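Local coordinates for protein aspartokinase (PDB 3L76) that probably phosphorylates the beta-carboxyl group of aspartate with ATP, opening the pathway to threonine and lysine, and binds both amino acids at its ACT domains, at residues I476-R481 with P489-A494. Residues are numbered along the deposited sequence; the frame is centred on the assembly and turned at random.
With THR (threonine), chain D.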
ATOM      1  N   ILE A 476      18.535 -28.543 -24.747  1.00 38.61           N
ATOM      2  CA  ILE A 476      18.388 -29.970 -24.989  1.00 42.13           C
ATOM      3  C   ILE A 476      18.755 -30.264 -26.435  1.00 39.34           C
ATOM      4  O   ILE A 476      18.214 -29.645 -27.355  1.00 32.34           O
ATOM      5  CB  ILE A 476      16.968 -30.454 -24.753  1.00 25.57           C
ATOM      6  CG1 ILE A 476      16.448 -29.934 -23.416  1.00 25.70           C
ATOM      7  CG2 ILE A 476      16.910 -31.995 -24.840  1.00 21.32           C
ATOM      8  CD1 ILE A 476      15.012 -30.281 -23.149  1.00 22.39           C
ATOM      9  N   ILE A 477      19.686 -31.193 -26.623  1.00 28.90           N
ATOM     10  CA  ILE A 477      20.133 -31.584 -27.955  1.00 17.67           C
ATOM     11  C   ILE A 477      20.105 -33.093 -28.121  1.00 29.12           C
ATOM     12  O   ILE A 477      20.617 -33.848 -27.295  1.00 32.27           O
ATOM     13  CB  ILE A 477      21.541 -31.102 -28.230  1.00 28.14           C
ATOM     14  CG1 ILE A 477      21.696 -29.641 -27.785  1.00 34.76           C
ATOM     15  CG2 ILE A 477      21.851 -31.258 -29.685  1.00 33.33           C
ATOM     16  CD1 ILE A 477      23.097 -29.067 -28.018  1.00 36.47           C
ATOM     17  N   GLN A 478      19.474 -33.531 -29.195  1.00 36.65           N
ATOM     18  CA  GLN A 478      19.358 -34.947 -29.475  1.00 21.38           C
ATOM     19  C   GLN A 478      19.468 -35.134 -30.980  1.00 40.24           C
ATOM     20  O   GLN A 478      18.777 -34.461 -31.749  1.00 38.78           O
ATOM     21  CB  GLN A 478      18.039 -35.504 -28.927  1.00 20.07           C
ATOM     22  CG  GLN A 478      17.776 -36.951 -29.297  1.00 19.38           C
ATOM     23  CD  GLN A 478      16.409 -37.415 -28.849  1.00 35.09           C
ATOM     24  OE1 GLN A 478      16.084 -37.369 -27.665  1.00 22.78           O
ATOM     25  NE2 GLN A 478      15.600 -37.876 -29.798  1.00 31.11           N
ATOM     26  N   SER A 479      20.360 -36.027 -31.403  1.00 42.61           N
ATOM     27  CA  SER A 479      20.638 -36.180 -32.827  1.00 31.10           C
ATOM     28  C   SER A 479      20.427 -37.611 -33.325  1.00 37.39           C
ATOM     29  O   SER A 479      19.303 -38.114 -33.343  1.00 35.05           O
ATOM     30  CB  SER A 479      22.038 -35.665 -33.158  1.00 17.37           C
ATOM     31  OG  SER A 479      22.200 -35.534 -34.553  1.00 46.19           O
ATOM     32  N   GLN A 480      21.502 -38.280 -33.716  1.00 34.70           N
ATOM     33  CA  GLN A 480      21.355 -39.585 -34.367  1.00 39.14           C
ATOM     34  C   GLN A 480      21.132 -40.751 -33.405  1.00 27.71           C
ATOM     35  O   GLN A 480      21.316 -40.634 -32.191  1.00 36.21           O
ATOM     36  CB  GLN A 480      22.559 -39.857 -35.273  1.00 26.52           C
ATOM     37  CG  GLN A 480      22.761 -38.767 -36.354  1.00 17.74           C
ATOM     38  CD  GLN A 480      21.448 -38.439 -37.049  1.00 41.99           C
ATOM     39  OE1 GLN A 480      20.954 -39.211 -37.871  1.00 39.82           O
ATOM     40  NE2 GLN A 480      20.869 -37.298 -36.709  1.00 35.58           N
ATOM     41  N   ARG A 481      20.716 -41.882 -33.955  1.00 36.70           N
ATOM     42  CA  ARG A 481      20.801 -43.138 -33.217  1.00 45.09           C
ATOM     43  C   ARG A 481      22.262 -43.504 -32.928  1.00 39.62           C
ATOM     44  O   ARG A 481      23.153 -43.276 -33.751  1.00 26.65           O
ATOM     45  CB  ARG A 481      20.118 -44.258 -33.978  1.00 23.44           C
ATOM     46  CG  ARG A 481      18.619 -44.082 -34.007  1.00 48.85           C
ATOM     47  CD  ARG A 481      17.912 -45.232 -34.684  1.00 28.75           C
ATOM     48  NE  ARG A 481      16.527 -45.343 -34.241  1.00 55.95           N
ATOM     49  CZ  ARG A 481      15.677 -46.277 -34.658  1.00 73.92           C
ATOM     50  NH1 ARG A 481      16.070 -47.193 -35.536  1.00 76.67           N
ATOM     51  NH2 ARG A 481      14.432 -46.300 -34.194  1.00 64.96           N
ATOM     52  N   PRO A 489      17.362 -50.024 -30.470  1.00 38.65           N
ATOM     53  CA  PRO A 489      17.835 -48.696 -30.875  1.00 42.64           C
ATOM     54  C   PRO A 489      17.758 -47.667 -29.756  1.00 43.05           C
ATOM     55  O   PRO A 489      16.935 -47.795 -28.846  1.00 30.62           O
ATOM     56  CB  PRO A 489      16.880 -48.309 -32.008  1.00 34.98           C
ATOM     57  CG  PRO A 489      16.404 -49.607 -32.551  1.00 58.34           C
ATOM     58  CD  PRO A 489      16.360 -50.571 -31.397  1.00 32.43           C
ATOM     59  N   CYS A 490      18.601 -46.640 -29.853  1.00 24.06           N
ATOM     60  CA  CYS A 490      18.717 -45.642 -28.808  1.00 30.65           C
ATOM     61  C   CYS A 490      19.487 -44.403 -29.295  1.00 35.89           C
ATOM     62  O   CYS A 490      20.183 -44.454 -30.312  1.00 23.73           O
ATOM     63  CB  CYS A 490      19.394 -46.265 -27.588  1.00 43.66           C
ATOM     64  SG  CYS A 490      21.111 -46.689 -27.913  1.00 52.61           S
ATOM     65  N   ARG A 491      19.339 -43.291 -28.573  1.00 38.08           N
ATOM     66  CA  ARG A 491      20.033 -42.053 -28.900  1.00 33.54           C
ATOM     67  C   ARG A 491      20.581 -41.480 -27.598  1.00 23.49           C
ATOM     68  O   ARG A 491      20.065 -41.781 -26.541  1.00 32.50           O
ATOM     69  CB  ARG A 491      19.076 -41.044 -29.549  1.00 14.77           C
ATOM     70  CG  ARG A 491      18.364 -41.513 -30.802  1.00 35.96           C
ATOM     71  CD  ARG A 491      17.385 -40.445 -31.339  1.00 26.79           C
ATOM     72  NE  ARG A 491      16.470 -41.033 -32.314  1.00 34.25           N
ATOM     73  CZ  ARG A 491      16.628 -40.966 -33.631  1.00 41.05           C
ATOM     74  NH1 ARG A 491      17.647 -40.291 -34.146  1.00 19.29           N
ATOM     75  NH2 ARG A 491      15.755 -41.566 -34.432  1.00 26.63           N
ATOM     76  N   ASP A 492      21.636 -40.682 -27.685  1.00 29.24           N
ATOM     77  CA  ASP A 492      22.131 -39.932 -26.553  1.00 31.98           C
ATOM     78  C   ASP A 492      21.333 -38.651 -26.445  1.00 51.90           C
ATOM     79  O   ASP A 492      20.916 -38.087 -27.457  1.00 48.76           O
ATOM     80  CB  ASP A 492      23.606 -39.592 -26.747  1.00 34.46           C
ATOM     81  CG  ASP A 492      24.499 -40.812 -26.718  1.00 44.11           C
ATOM     82  OD1 ASP A 492      24.045 -41.879 -26.244  1.00 45.37           O
ATOM     83  OD2 ASP A 492      25.660 -40.688 -27.162  1.00 46.11           O
ATOM     84  N   ILE A 493      21.119 -38.195 -25.216  1.00 42.52           N
ATOM     85  CA  ILE A 493      20.451 -36.927 -24.983  1.00 22.71           C
ATOM     86  C   ILE A 493      21.356 -36.072 -24.129  1.00 32.94           C
ATOM     87  O   ILE A 493      21.696 -36.459 -23.023  1.00 34.31           O
ATOM     88  CB  ILE A 493      19.084 -37.107 -24.261  1.00 38.88           C
ATOM     89  CG1 ILE A 493      18.118 -37.914 -25.126  1.00 30.88           C
ATOM     90  CG2 ILE A 493      18.463 -35.743 -23.901  1.00 21.92           C
ATOM     91  CD1 ILE A 493      16.732 -38.064 -24.515  1.00 27.23           C
ATOM     92  N   ALA A 494      21.755 -34.917 -24.650  1.00 33.21           N
ATOM     93  CA  ALA A 494      22.508 -33.943 -23.876  1.00 33.39           C
ATOM     94  C   ALA A 494      21.627 -32.736 -23.515  1.00 52.23           C
ATOM     95  O   ALA A 494      20.758 -32.330 -24.291  1.00 34.23           O
ATOM     96  CB  ALA A 494      23.739 -33.492 -24.655  1.00 24.71           C
TER
HETATM   97  N   THR D 602      12.778 -41.188 -28.967  1.00 29.24           N
HETATM   98  CA  THR D 602      12.702 -40.904 -27.535  1.00 33.77           C
HETATM   99  C   THR D 602      11.360 -40.269 -27.210  1.00 48.13           C
HETATM  100  O   THR D 602      10.594 -39.915 -28.125  1.00 29.84           O
HETATM  101  CB  THR D 602      13.816 -39.960 -27.064  1.00 25.74           C
HETATM  102  OG1 THR D 602      13.710 -38.709 -27.764  1.00 29.58           O
HETATM  103  CG2 THR D 602      15.203 -40.591 -27.300  1.00 25.45           C
HETATM  104  OXT THR D 602      11.035 -40.116 -26.024  1.00 34.63           O
HETATM  105  O   HOH W   1      22.137 -37.247 -29.379  1.00 38.45           O
HETATM  106  O   HOH W   2      23.287 -40.038 -30.448  1.00 52.84           O
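Arg-491 reaches across from 489-494 to the bend at the end of 476-481. Its CB and CG lie against Gln-480 O, CG 3.4 Å from that oxygen. CG stands anti to the carbonyl carbon (chi1 -57°), and with the chain extended CD passes Ser-479 O and Gln-478 NE2 and the guanidinium is delivered to the bend. At the tip, NH1 gives a bent hydrogen bond of 2.9 Å to Ser-479 O, in the plane of that carbonyl, while CG of Arg-481 covers one face of the guanidinium. NH2 lies near NE of Arg-481, and both nitrogens form salt bridges to Asp-454, which probably offsets the like charges. Arg-481 in turn lays its own guanidinium over CB of Pro-489.

The two strands form an antiparallel hairpin of an ACT domain, joined at the Ile-477/Ala-494 pair, away from the connecting loop, by two backbone hydrogen bonds, from Ile-477 N to Ala-494 O and from Ala-494 N to Ile-477 O. Between this pair and Arg-481, where the chain turns its corner at Gln-480, the backbones separate locally, and a water joins Gln-480 O to Asp-492 N by a longer bond.

On the face shared with Ile-493, Gln-478 projects extended, its amide end beside the Ile-493 side chain. This amide grips the bound threonine twice: OE1 accepts from threonine OG1 at 2.7 Å, and NE2 donates back to the same hydroxyl. Asp-454 and Asn-385 also bond the ligand, and NE2 has a second acceptor in Glu-387 O.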